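Long-range contacts in precorrin-3 methylase (Rhodobacter capsulatus, PDB 3NUT), which probably transfers a methyl group from S-adenosyl-L-methionine to a precorrin intermediate on the pathway to adenosylcobalamin: residues A[36-41]-A[82-87]; A[40-45]-A[54-59]; A[11-16]-A[113-118]. One frame throughout, in Å; residues are numbered along the deposited sequence.

Interaction 1: A[36-41]-A[82-87]. With SAH (S-adenosyl-L-homocysteine), chain E.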
ATOM      1  N   THR A  36      21.641   1.591  17.521  1.00 25.60           N
ATOM      2  CA  THR A  36      23.107   1.627  17.643  1.00 24.89           C
ATOM      3  C   THR A  36      23.711   1.414  16.266  1.00 24.84           C
ATOM      4  O   THR A  36      24.829   1.851  15.978  1.00 24.27           O
ATOM      5  CB  THR A  36      23.678   0.509  18.557  1.00 26.12           C
ATOM      6  OG1 THR A  36      23.301  -0.784  18.052  1.00 25.92           O
ATOM      7  CG2 THR A  36      23.174   0.649  20.017  1.00 25.84           C
ATOM      8  N   ASP A  37      22.976   0.701  15.419  1.00 24.57           N
ATOM      9  CA  ASP A  37      23.468   0.370  14.120  1.00 25.24           C
ATOM     10  C   ASP A  37      22.426   0.602  13.007  1.00 25.24           C
ATOM     11  O   ASP A  37      21.295   0.149  13.106  1.00 25.15           O
ATOM     12  CB  ASP A  37      23.942  -1.074  14.130  1.00 25.57           C
ATOM     13  CG  ASP A  37      25.083  -1.320  15.135  1.00 25.85           C
ATOM     14  OD1 ASP A  37      24.835  -1.493  16.338  1.00 26.73           O
ATOM     15  OD2 ASP A  37      26.247  -1.370  14.712  1.00 27.18           O
ATOM     16  N   ILE A  38      22.813   1.335  11.959  1.00 25.86           N
ATOM     17  CA  ILE A  38      21.982   1.426  10.764  1.00 25.26           C
ATOM     18  C   ILE A  38      22.604   0.680   9.571  1.00 26.06           C
ATOM     19  O   ILE A  38      23.762   0.868   9.252  1.00 26.63           O
ATOM     20  CB  ILE A  38      21.550   2.878  10.464  1.00 26.01           C
ATOM     21  CG1 ILE A  38      20.888   3.469  11.722  1.00 25.12           C
ATOM     22  CG2 ILE A  38      20.601   2.924   9.244  1.00 22.05           C
ATOM     23  CD1 ILE A  38      20.739   5.000  11.758  1.00 25.43           C
ATOM     24  N   VAL A  39      21.825  -0.206   8.944  1.00 26.15           N
ATOM     25  CA  VAL A  39      22.264  -0.969   7.781  1.00 25.86           C
ATOM     26  C   VAL A  39      21.402  -0.524   6.597  1.00 27.33           C
ATOM     27  O   VAL A  39      20.181  -0.567   6.686  1.00 27.02           O
ATOM     28  CB  VAL A  39      22.058  -2.497   8.032  1.00 25.55           C
ATOM     29  CG1 VAL A  39      22.405  -3.322   6.774  1.00 23.62           C
ATOM     30  CG2 VAL A  39      22.866  -2.950   9.226  1.00 22.61           C
ATOM     31  N   GLY A  40      22.031  -0.059   5.509  1.00 28.36           N
ATOM     32  CA  GLY A  40      21.297   0.362   4.309  1.00 28.94           C
ATOM     33  C   GLY A  40      22.028   1.323   3.394  1.00 30.09           C
ATOM     34  O   GLY A  40      23.239   1.489   3.466  1.00 30.56           O
ATOM     35  N   TYR A  41      21.269   1.975   2.538  1.00 30.69           N
ATOM     36  CA  TYR A  41      21.815   2.781   1.490  1.00 31.36           C
ATOM     37  C   TYR A  41      22.044   4.171   2.039  1.00 31.65           C
ATOM     38  O   TYR A  41      21.111   4.950   2.194  1.00 32.69           O
ATOM     39  CB  TYR A  41      20.870   2.768   0.284  1.00 31.66           C
ATOM     40  CG  TYR A  41      21.318   3.643  -0.876  1.00 33.30           C
ATOM     41  CD1 TYR A  41      22.441   3.311  -1.647  1.00 35.31           C
ATOM     42  CD2 TYR A  41      20.604   4.798  -1.210  1.00 34.49           C
ATOM     43  CE1 TYR A  41      22.851   4.121  -2.714  1.00 35.95           C
ATOM     44  CE2 TYR A  41      20.989   5.601  -2.266  1.00 36.09           C
ATOM     45  CZ  TYR A  41      22.119   5.271  -3.018  1.00 38.05           C
ATOM     46  OH  TYR A  41      22.496   6.099  -4.073  1.00 38.40           O
ATOM     47  N   VAL A  82      18.746  -1.160  12.989  1.00 24.62           N
ATOM     48  CA  VAL A  82      17.675  -0.774  12.087  1.00 23.55           C
ATOM     49  C   VAL A  82      18.146  -1.039  10.668  1.00 24.24           C
ATOM     50  O   VAL A  82      19.156  -0.501  10.231  1.00 22.54           O
ATOM     51  CB  VAL A  82      17.297   0.737  12.204  1.00 24.09           C
ATOM     52  CG1 VAL A  82      16.219   1.109  11.156  1.00 21.67           C
ATOM     53  CG2 VAL A  82      16.812   1.085  13.643  1.00 23.41           C
ATOM     54  N   VAL A  83      17.407  -1.864   9.943  1.00 24.69           N
ATOM     55  CA  VAL A  83      17.732  -2.113   8.551  1.00 25.17           C
ATOM     56  C   VAL A  83      16.738  -1.251   7.783  1.00 25.75           C
ATOM     57  O   VAL A  83      15.521  -1.318   8.017  1.00 25.24           O
ATOM     58  CB  VAL A  83      17.566  -3.610   8.174  1.00 25.64           C
ATOM     59  CG1 VAL A  83      17.727  -3.808   6.666  1.00 25.80           C
ATOM     60  CG2 VAL A  83      18.529  -4.496   8.980  1.00 24.55           C
ATOM     61  N   VAL A  84      17.230  -0.423   6.875  1.00 25.63           N
ATOM     62  CA  VAL A  84      16.326   0.517   6.216  1.00 25.76           C
ATOM     63  C   VAL A  84      15.964   0.131   4.766  1.00 26.49           C
ATOM     64  O   VAL A  84      16.805  -0.362   4.017  1.00 25.81           O
ATOM     65  CB  VAL A  84      16.843   1.976   6.329  1.00 26.21           C
ATOM     66  CG1 VAL A  84      16.683   2.477   7.776  1.00 25.13           C
ATOM     67  CG2 VAL A  84      18.336   2.088   5.887  1.00 24.94           C
ATOM     68  N   SER A  85      14.702   0.369   4.396  1.00 26.53           N
ATOM     69  CA  SER A  85      14.237   0.270   3.017  1.00 27.20           C
ATOM     70  C   SER A  85      13.488   1.510   2.624  1.00 27.00           C
ATOM     71  O   SER A  85      12.781   2.098   3.437  1.00 27.54           O
ATOM     72  CB  SER A  85      13.257  -0.883   2.877  1.00 26.64           C
ATOM     73  OG  SER A  85      13.981  -2.088   2.750  1.00 32.29           O
ATOM     74  N   SER A  86      13.552   1.869   1.357  1.00 27.01           N
ATOM     75  CA  SER A  86      12.677   2.937   0.875  1.00 27.16           C
ATOM     76  C   SER A  86      11.244   2.401   0.931  1.00 26.39           C
ATOM     77  O   SER A  86      11.042   1.180   0.994  1.00 25.87           O
ATOM     78  CB  SER A  86      13.070   3.393  -0.545  1.00 26.41           C
ATOM     79  OG  SER A  86      12.820   2.347  -1.458  1.00 27.08           O
ATOM     80  N   GLY A  87      10.268   3.303   0.924  1.00 25.86           N
ATOM     81  CA  GLY A  87       8.869   2.909   0.867  1.00 25.83           C
ATOM     82  C   GLY A  87       8.462   2.133   2.105  1.00 26.53           C
ATOM     83  O   GLY A  87       8.782   2.536   3.239  1.00 26.33           O
TER
HETATM   84  N   SAH E1501       9.875  -0.959  -0.671  1.00 37.11           N
HETATM   85  CA  SAH E1501       9.707  -0.050  -1.845  1.00 37.66           C
HETATM   86  CB  SAH E1501       9.814  -0.832  -3.164  1.00 38.01           C
HETATM   87  CG  SAH E1501      11.262  -1.213  -3.473  1.00 41.03           C
HETATM   88  SD  SAH E1501      11.544  -1.585  -5.188  1.00 46.62           S
HETATM   89  C   SAH E1501       8.352   0.536  -1.696  1.00 37.20           C
HETATM   90  O   SAH E1501       7.660  -0.002  -0.842  1.00 37.07           O
HETATM   91  OXT SAH E1501       7.903   1.493  -2.358  1.00 36.04           O
HETATM   92  C5' SAH E1501      12.084  -0.015  -5.827  1.00 45.29           C
HETATM   93  C4' SAH E1501      11.137   0.494  -6.933  1.00 44.43           C
HETATM   94  O4' SAH E1501      10.032   1.178  -6.328  1.00 43.89           O
HETATM   95  C3' SAH E1501      11.724   1.498  -7.936  1.00 43.67           C
HETATM   96  O3' SAH E1501      12.289   0.897  -9.111  1.00 46.00           O
HETATM   97  C2' SAH E1501      10.521   2.318  -8.347  1.00 42.87           C
HETATM   98  O2' SAH E1501       9.714   1.635  -9.329  1.00 41.92           O
HETATM   99  C1' SAH E1501       9.707   2.365  -7.068  1.00 41.15           C
HETATM  100  N9  SAH E1501       9.984   3.592  -6.285  1.00 38.13           N
HETATM  101  C8  SAH E1501      10.599   3.674  -5.088  1.00 37.86           C
HETATM  102  N7  SAH E1501      10.652   4.977  -4.673  1.00 38.37           N
HETATM  103  C5  SAH E1501      10.062   5.754  -5.616  1.00 35.89           C
HETATM  104  C6  SAH E1501       9.762   7.204  -5.823  1.00 38.11           C
HETATM  105  N6  SAH E1501      10.116   8.152  -4.917  1.00 38.31           N
HETATM  106  N1  SAH E1501       9.126   7.579  -6.961  1.00 36.38           N
HETATM  107  C2  SAH E1501       8.762   6.668  -7.889  1.00 36.43           C
HETATM  108  N3  SAH E1501       9.004   5.342  -7.761  1.00 36.76           N
HETATM  109  C4  SAH E1501       9.637   4.831  -6.674  1.00 36.77           C
HETATM  110  O   HOH W   1      18.598   1.221   2.139  1.00 28.40           O
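Val39 and Val82 hold the centre of this contact, where strand 37-40 runs parallel to strand 80-85 inside the sheet. The backbone bonds come first. Val82 N donates to Asp37 O at 2.9 Å. Val39 then uses both of its polar backbone atoms on this neighbour: its N reaches Val82 O, and its O receives Val84 N at 3.0 Å. All three bonds are close to straight. Val39 O also has a CA-H...O contact with Val83 CA.

The apolar contacts lie on both faces of the sheet. On one face Ile38 CG2 meets Val84 CG2 at 4.1 Å, beside Leu32 of helix 26-34. On the other, Val39 CB faces Val83 CG2 at 4.2 Å. Val84 has chi1 -72°, which places CG2 between its own N and carbonyl carbon. From there Val84 CG2 lies 3.8 Å from Gly40 CA. It is seated closely, with Val84 CG2 only 3.3 Å from Val39 O. A CB on Gly40 would run into this methyl and also into the carbonyl O of Val39, so a residue with a side chain would not fit at Gly40.

Water joins the strands where they part. Tyr41 N donates a hydrogen bond to a water at 2.8 Å, and the water donates to Val84 O. The bridge carries the polar pairing past the last direct bond.

The ligand contact follows at the end of segment 82-87. The amino N of S-adenosyl-L-homocysteine donates to Ser86 O at 3.0 Å. Gly87 CA packs against the carboxylate carbon C of the ligand, where a CB would clash.

The grip between the strands is therefore made of backbone bonds and aliphatic packing, without a charged pair across it. It leads directly into a ligand-binding turn that offers a main-chain carbonyl to the amino group.

Interaction 2: A[40-45]-A[54-59]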
ATOM      1  N   GLY A  40      22.031  -0.059   5.509  1.00 28.36           N
ATOM      2  CA  GLY A  40      21.297   0.362   4.309  1.00 28.94           C
ATOM      3  C   GLY A  40      22.028   1.323   3.394  1.00 30.09           C
ATOM      4  O   GLY A  40      23.239   1.489   3.466  1.00 30.56           O
ATOM      5  N   TYR A  41      21.269   1.975   2.538  1.00 30.69           N
ATOM      6  CA  TYR A  41      21.815   2.781   1.490  1.00 31.36           C
ATOM      7  C   TYR A  41      22.044   4.171   2.039  1.00 31.65           C
ATOM      8  O   TYR A  41      21.111   4.950   2.194  1.00 32.69           O
ATOM      9  CB  TYR A  41      20.870   2.768   0.284  1.00 31.66           C
ATOM     10  CG  TYR A  41      21.318   3.643  -0.876  1.00 33.30           C
ATOM     11  CD1 TYR A  41      22.441   3.311  -1.647  1.00 35.31           C
ATOM     12  CD2 TYR A  41      20.604   4.798  -1.210  1.00 34.49           C
ATOM     13  CE1 TYR A  41      22.851   4.121  -2.714  1.00 35.95           C
ATOM     14  CE2 TYR A  41      20.989   5.601  -2.266  1.00 36.09           C
ATOM     15  CZ  TYR A  41      22.119   5.271  -3.018  1.00 38.05           C
ATOM     16  OH  TYR A  41      22.496   6.099  -4.073  1.00 38.40           O
ATOM     17  N   ILE A  42      23.303   4.475   2.311  1.00 31.59           N
ATOM     18  CA  ILE A  42      23.704   5.661   3.049  1.00 31.89           C
ATOM     19  C   ILE A  42      23.101   7.021   2.597  1.00 31.93           C
ATOM     20  O   ILE A  42      22.715   7.851   3.434  1.00 31.52           O
ATOM     21  CB  ILE A  42      25.265   5.709   3.186  1.00 31.72           C
ATOM     22  CG1 ILE A  42      25.786   4.434   3.876  1.00 31.51           C
ATOM     23  CG2 ILE A  42      25.703   6.934   3.953  1.00 31.90           C
ATOM     24  CD1 ILE A  42      25.370   4.266   5.371  1.00 29.67           C
ATOM     25  N   PRO A  43      23.004   7.266   1.282  1.00 32.42           N
ATOM     26  CA  PRO A  43      22.332   8.536   0.920  1.00 32.24           C
ATOM     27  C   PRO A  43      20.920   8.677   1.543  1.00 31.55           C
ATOM     28  O   PRO A  43      20.512   9.778   1.845  1.00 31.29           O
ATOM     29  CB  PRO A  43      22.272   8.479  -0.604  1.00 32.47           C
ATOM     30  CG  PRO A  43      23.460   7.658  -0.981  1.00 32.70           C
ATOM     31  CD  PRO A  43      23.600   6.604   0.103  1.00 32.74           C
ATOM     32  N   TYR A  44      20.229   7.572   1.809  1.00 31.08           N
ATOM     33  CA  TYR A  44      18.966   7.625   2.567  1.00 30.93           C
ATOM     34  C   TYR A  44      19.076   8.195   3.975  1.00 30.75           C
ATOM     35  O   TYR A  44      18.121   8.761   4.488  1.00 30.20           O
ATOM     36  CB  TYR A  44      18.311   6.256   2.676  1.00 30.66           C
ATOM     37  CG  TYR A  44      17.820   5.675   1.374  1.00 31.52           C
ATOM     38  CD1 TYR A  44      17.543   6.492   0.275  1.00 29.10           C
ATOM     39  CD2 TYR A  44      17.645   4.287   1.237  1.00 32.93           C
ATOM     40  CE1 TYR A  44      17.090   5.954  -0.910  1.00 30.38           C
ATOM     41  CE2 TYR A  44      17.193   3.731   0.043  1.00 31.91           C
ATOM     42  CZ  TYR A  44      16.914   4.581  -1.012  1.00 32.77           C
ATOM     43  OH  TYR A  44      16.487   4.038  -2.188  1.00 37.64           O
ATOM     44  N   VAL A  45      20.229   8.028   4.612  1.00 31.10           N
ATOM     45  CA  VAL A  45      20.362   8.399   6.011  1.00 31.01           C
ATOM     46  C   VAL A  45      21.582   9.276   6.277  1.00 32.33           C
ATOM     47  O   VAL A  45      22.033   9.413   7.426  1.00 33.37           O
ATOM     48  CB  VAL A  45      20.355   7.143   6.913  1.00 31.33           C
ATOM     49  CG1 VAL A  45      19.012   6.406   6.784  1.00 29.77           C
ATOM     50  CG2 VAL A  45      21.515   6.198   6.578  1.00 30.37           C
ATOM     51  N   LEU A  54      26.832   5.453  17.683  1.00 37.62           N
ATOM     52  CA  LEU A  54      26.118   5.195  16.410  1.00 36.12           C
ATOM     53  C   LEU A  54      27.054   4.804  15.297  1.00 35.62           C
ATOM     54  O   LEU A  54      28.014   5.503  15.006  1.00 35.57           O
ATOM     55  CB  LEU A  54      25.256   6.388  15.945  1.00 35.56           C
ATOM     56  CG  LEU A  54      24.619   6.264  14.551  1.00 35.27           C
ATOM     57  CD1 LEU A  54      23.477   5.247  14.514  1.00 33.44           C
ATOM     58  CD2 LEU A  54      24.140   7.629  14.034  1.00 37.46           C
ATOM     59  N   THR A  55      26.722   3.701  14.635  1.00 34.87           N
ATOM     60  CA  THR A  55      27.515   3.224  13.526  1.00 34.41           C
ATOM     61  C   THR A  55      26.636   2.817  12.330  1.00 33.68           C
ATOM     62  O   THR A  55      25.518   2.283  12.485  1.00 33.76           O
ATOM     63  CB  THR A  55      28.519   2.133  13.982  1.00 34.29           C
ATOM     64  OG1 THR A  55      28.632   1.135  12.982  1.00 37.18           O
ATOM     65  CG2 THR A  55      28.057   1.436  15.216  1.00 37.83           C
ATOM     66  N   LEU A  56      27.142   3.100  11.139  1.00 32.47           N
ATOM     67  CA  LEU A  56      26.412   2.896   9.887  1.00 31.56           C
ATOM     68  C   LEU A  56      27.132   1.874   9.031  1.00 30.94           C
ATOM     69  O   LEU A  56      28.360   1.887   8.964  1.00 30.24           O
ATOM     70  CB  LEU A  56      26.357   4.205   9.113  1.00 31.08           C
ATOM     71  CG  LEU A  56      25.216   5.215   9.197  1.00 30.98           C
ATOM     72  CD1 LEU A  56      24.859   5.576  10.602  1.00 28.98           C
ATOM     73  CD2 LEU A  56      25.617   6.435   8.380  1.00 21.26           C
ATOM     74  N   HIS A  57      26.366   1.011   8.361  1.00 30.80           N
ATOM     75  CA  HIS A  57      26.921  -0.096   7.583  1.00 30.36           C
ATOM     76  C   HIS A  57      26.409   0.042   6.169  1.00 30.82           C
ATOM     77  O   HIS A  57      25.282  -0.327   5.893  1.00 30.71           O
ATOM     78  CB  HIS A  57      26.506  -1.454   8.181  1.00 29.33           C
ATOM     79  CG  HIS A  57      26.816  -1.592   9.637  1.00 28.95           C
ATOM     80  ND1 HIS A  57      27.926  -2.272  10.108  1.00 26.82           N
ATOM     81  CD2 HIS A  57      26.182  -1.106  10.731  1.00 27.75           C
ATOM     82  CE1 HIS A  57      27.960  -2.203  11.423  1.00 23.61           C
ATOM     83  NE2 HIS A  57      26.912  -1.508  11.830  1.00 25.97           N
ATOM     84  N   PRO A  58      27.250   0.550   5.248  1.00 31.86           N
ATOM     85  CA  PRO A  58      26.776   0.879   3.883  1.00 32.66           C
ATOM     86  C   PRO A  58      26.459  -0.354   3.019  1.00 33.37           C
ATOM     87  O   PRO A  58      27.238  -1.304   2.957  1.00 33.92           O
ATOM     88  CB  PRO A  58      27.946   1.681   3.280  1.00 32.55           C
ATOM     89  CG  PRO A  58      28.893   1.948   4.449  1.00 32.42           C
ATOM     90  CD  PRO A  58      28.685   0.822   5.409  1.00 31.49           C
ATOM     91  N   THR A  59      25.303  -0.364   2.397  1.00 34.09           N
ATOM     92  CA  THR A  59      24.996  -1.411   1.444  1.00 36.20           C
ATOM     93  C   THR A  59      24.594  -0.712   0.162  1.00 37.42           C
ATOM     94  O   THR A  59      24.323   0.498   0.149  1.00 37.45           O
ATOM     95  CB  THR A  59      23.836  -2.372   1.927  1.00 36.62           C
ATOM     96  OG1 THR A  59      22.564  -1.773   1.688  1.00 37.06           O
ATOM     97  CG2 THR A  59      23.930  -2.703   3.402  1.00 35.78           C
TER
HETATM   98  O   HOH W   2      25.463   2.687   1.029  1.00 31.89           O
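Gly40 pairs with Pro58 in parallel, joining strand 37-40 to strand 55-58. The latter is an outermost strand of the parallel sheet in the N-terminal half of this tetrapyrrole methylase. Only a loop connects the two strands. Gly40 N donates to His57 O over a long 3.3 Å. Gly40 O accepts Thr59 N at 3.0 Å, but the donor sits well above the carbonyl plane, 53° out of it.

The tight part is aliphatic. With CG1 beside its own backbone N (chi1 -57°), Ile42 lies along Pro58, the two side chains pointing the same way. Ile42 CG1 is 3.5 Å from Pro58 CB. The next torsion, chi2 -67°, brings Ile42 CD1 to 3.7 Å from Leu56 CD2. Thr59 closes over the bare glycine, with OG1 3.6 Å from Gly40 CA.

Val45, although buried, reaches the strand only loosely, its CG2 4.5 Å from Leu56 CD2. The solvent side is the outer surface of the Ile42-Pro58 pair, where Pro58 is exposed. His57 turns its CB away from the loop, and its NE2 is hydrogen-bonded to Asp37 OD2.

Tyr41 also lies at this margin. Pro43 CD sits over one face of its ring, and Thr59 O lies at the ring edge. The same Thr59 O takes a hydrogen bond from a water at 2.6 Å, and that water accepts a hydrogen bond from Ile42 N.

Interaction 3: A[11-16]-A[113-118]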
ATOM      1  N   VAL A  11      16.431  -6.271  15.768  1.00 28.24           N
ATOM      2  CA  VAL A  11      16.585  -5.880  14.376  1.00 27.07           C
ATOM      3  C   VAL A  11      15.241  -5.278  14.007  1.00 27.20           C
ATOM      4  O   VAL A  11      14.200  -5.923  14.132  1.00 27.26           O
ATOM      5  CB  VAL A  11      16.884  -7.104  13.446  1.00 26.93           C
ATOM      6  CG1 VAL A  11      16.893  -6.715  11.988  1.00 24.37           C
ATOM      7  CG2 VAL A  11      18.199  -7.802  13.822  1.00 26.36           C
ATOM      8  N   THR A  12      15.260  -4.045  13.546  1.00 26.42           N
ATOM      9  CA  THR A  12      14.055  -3.443  13.052  1.00 26.48           C
ATOM     10  C   THR A  12      14.261  -3.256  11.559  1.00 26.35           C
ATOM     11  O   THR A  12      15.309  -2.784  11.115  1.00 27.57           O
ATOM     12  CB  THR A  12      13.810  -2.073  13.745  1.00 26.81           C
ATOM     13  OG1 THR A  12      13.445  -2.286  15.114  1.00 27.60           O
ATOM     14  CG2 THR A  12      12.674  -1.288  13.034  1.00 27.13           C
ATOM     15  N   VAL A  13      13.279  -3.628  10.762  1.00 25.79           N
ATOM     16  CA  VAL A  13      13.324  -3.276   9.360  1.00 24.62           C
ATOM     17  C   VAL A  13      12.346  -2.120   9.205  1.00 23.84           C
ATOM     18  O   VAL A  13      11.186  -2.270   9.531  1.00 24.51           O
ATOM     19  CB  VAL A  13      12.963  -4.469   8.466  1.00 24.83           C
ATOM     20  CG1 VAL A  13      13.174  -4.103   6.989  1.00 24.42           C
ATOM     21  CG2 VAL A  13      13.835  -5.630   8.826  1.00 22.32           C
ATOM     22  N   ALA A  14      12.828  -0.971   8.742  1.00 22.90           N
ATOM     23  CA  ALA A  14      12.057   0.259   8.757  1.00 22.23           C
ATOM     24  C   ALA A  14      11.905   0.907   7.383  1.00 22.63           C
ATOM     25  O   ALA A  14      12.912   1.165   6.702  1.00 23.29           O
ATOM     26  CB  ALA A  14      12.729   1.252   9.715  1.00 22.14           C
ATOM     27  N   GLY A  15      10.666   1.234   6.996  1.00 21.58           N
ATOM     28  CA  GLY A  15      10.430   1.933   5.740  1.00 20.82           C
ATOM     29  C   GLY A  15      10.583   3.453   5.807  1.00 20.47           C
ATOM     30  O   GLY A  15      10.038   4.113   6.681  1.00 19.50           O
ATOM     31  N   LEU A  16      11.332   4.015   4.877  1.00 20.22           N
ATOM     32  CA  LEU A  16      11.582   5.446   4.882  1.00 21.50           C
ATOM     33  C   LEU A  16      10.631   6.233   4.002  1.00 22.85           C
ATOM     34  O   LEU A  16      10.835   7.456   3.832  1.00 24.88           O
ATOM     35  CB  LEU A  16      13.031   5.724   4.424  1.00 22.04           C
ATOM     36  CG  LEU A  16      14.169   5.165   5.285  1.00 19.22           C
ATOM     37  CD1 LEU A  16      15.506   5.550   4.725  1.00 23.58           C
ATOM     38  CD2 LEU A  16      14.113   5.700   6.719  1.00 14.93           C
ATOM     39  N   ILE A 113      12.426  -9.011  16.616  1.00 29.53           N
ATOM     40  CA  ILE A 113      12.331  -8.453  15.292  1.00 27.88           C
ATOM     41  C   ILE A 113      11.095  -7.583  15.231  1.00 26.98           C
ATOM     42  O   ILE A 113      10.069  -7.969  15.732  1.00 26.67           O
ATOM     43  CB  ILE A 113      12.251  -9.538  14.188  1.00 27.71           C
ATOM     44  CG1 ILE A 113      13.657 -10.030  13.842  1.00 28.17           C
ATOM     45  CG2 ILE A 113      11.643  -8.947  12.922  1.00 27.95           C
ATOM     46  CD1 ILE A 113      13.738 -11.517  13.353  1.00 24.38           C
ATOM     47  N   ARG A 114      11.229  -6.400  14.633  1.00 26.10           N
ATOM     48  CA  ARG A 114      10.137  -5.448  14.479  1.00 25.30           C
ATOM     49  C   ARG A 114      10.158  -4.965  13.039  1.00 23.97           C
ATOM     50  O   ARG A 114      11.222  -4.606  12.524  1.00 24.06           O
ATOM     51  CB  ARG A 114      10.382  -4.257  15.397  1.00 26.20           C
ATOM     52  CG  ARG A 114      10.400  -4.580  16.902  1.00 29.67           C
ATOM     53  CD  ARG A 114      11.223  -3.546  17.665  1.00 34.44           C
ATOM     54  NE  ARG A 114      11.196  -3.775  19.111  1.00 36.97           N
ATOM     55  CZ  ARG A 114      11.684  -2.951  20.038  1.00 36.48           C
ATOM     56  NH1 ARG A 114      12.255  -1.807  19.704  1.00 36.72           N
ATOM     57  NH2 ARG A 114      11.592  -3.281  21.323  1.00 39.44           N
ATOM     58  N   ILE A 115       8.997  -4.961  12.386  1.00 23.03           N
ATOM     59  CA  ILE A 115       8.859  -4.514  11.007  1.00 20.92           C
ATOM     60  C   ILE A 115       7.967  -3.265  11.019  1.00 22.05           C
ATOM     61  O   ILE A 115       6.810  -3.333  11.439  1.00 21.44           O
ATOM     62  CB  ILE A 115       8.201  -5.615  10.128  1.00 21.76           C
ATOM     63  CG1 ILE A 115       8.936  -6.961  10.304  1.00 17.28           C
ATOM     64  CG2 ILE A 115       8.146  -5.182   8.593  1.00 17.73           C
ATOM     65  CD1 ILE A 115      10.334  -7.011   9.620  1.00 13.80           C
ATOM     66  N   LEU A 116       8.524  -2.130  10.570  1.00 21.78           N
ATOM     67  CA  LEU A 116       7.869  -0.826  10.675  1.00 21.52           C
ATOM     68  C   LEU A 116       7.475  -0.314   9.288  1.00 21.59           C
ATOM     69  O   LEU A 116       8.346  -0.066   8.455  1.00 21.31           O
ATOM     70  CB  LEU A 116       8.812   0.172  11.374  1.00 20.97           C
ATOM     71  CG  LEU A 116       9.339  -0.322  12.740  1.00 19.83           C
ATOM     72  CD1 LEU A 116      10.119   0.826  13.401  1.00 18.47           C
ATOM     73  CD2 LEU A 116       8.169  -0.784  13.654  1.00 17.15           C
ATOM     74  N   PRO A 117       6.171  -0.180   9.037  1.00 21.72           N
ATOM     75  CA  PRO A 117       5.667   0.143   7.706  1.00 22.34           C
ATOM     76  C   PRO A 117       6.061   1.539   7.245  1.00 22.57           C
ATOM     77  O   PRO A 117       6.476   2.354   8.064  1.00 23.06           O
ATOM     78  CB  PRO A 117       4.127   0.034   7.852  1.00 22.42           C
ATOM     79  CG  PRO A 117       3.839   0.024   9.331  1.00 22.59           C
ATOM     80  CD  PRO A 117       5.097  -0.564   9.972  1.00 22.30           C
ATOM     81  N   GLY A 118       5.907   1.821   5.946  1.00 23.04           N
ATOM     82  CA  GLY A 118       6.062   3.206   5.391  1.00 21.56           C
ATOM     83  C   GLY A 118       5.161   3.441   4.173  1.00 22.75           C
ATOM     84  O   GLY A 118       4.446   2.521   3.708  1.00 21.58           O
TER
HETATM   85  O   HOH W   3      12.427  -0.587  16.999  1.00 30.18           O
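Thr12 CG2 presses against Leu116 CD1 at 3.3 Å, tighter than usual for two carbons. The side chains meet at a slant. Thr12 OG1 stands beside its own backbone N (chi1 -71°), which turns CG2 to Leu116 and leaves the oxygen over the aliphatic part of Arg114, 3.6 Å from CD. One water bridges the polar ends: it lies 2.7 Å from Thr12 OG1 and accepts a hydrogen bond from Arg114 NH1 at the guanidinium edge. With an alanine here, the Leu116 methyl would probably lose its close partner and the bridging water its hold on this strand.

On the other face Val13 and Ile115 lie side by side and point the same way. Ile115 CD1 folds back to within 3.8 Å of Val13 CB. Near the start of the strands, on that face, Val11 packs more loosely on Ile113.

These side chains are set in register by four backbone bonds. Arg114 N donates to Val11 O, and Val13 N to Arg114 O. Leu116 N donates to Val13 O at 2.9 Å. Gly15 N donates to Leu116 O. The strands are almost exactly parallel, with 5° between their axes. Strand 113-116 ends the five-stranded parallel sheet within this chain, and strand 10-15 lies next to it, in an alpha/beta arrangement with helices on both faces.

Helix 26-34 packs on Leu116, and Leu98 of helix 94-104 lies against Val11, Val13 and Ile113. Arg114 is steadied by a salt bridge from NE to Glu112 and by a cation-pi contact with Trp10. After Pro117, Gly118 N is hydrogen-bonded to Asp88 OD1; the backbone O of Asp88 binds S-adenosyl-L-homocysteine. Trp242 and Ala127 of the second subunit pack on Ile113 and Ile115 respectively.

From the N terminus, strand 10-15 comes first, but its partner in interaction 3 arrives only at strand 113-116, closing the widest loop. Both other contacts lie within that loop. Segment 36-41 starts interaction 1, which closes at 82-87. Interaction 2 starts from the overlapping segment 40-45 and closes first, at 54-59. None of the three cross. All three lie in one parallel sheet, ordered 55-58, 37-40, 80-85, 10-15, 113-116. Interactions 1 and 2 share Gly40 and Tyr41. The pairing of 80-85 with 10-15 links interactions 1 and 3, with Val83 N probably bonded to Thr12 O.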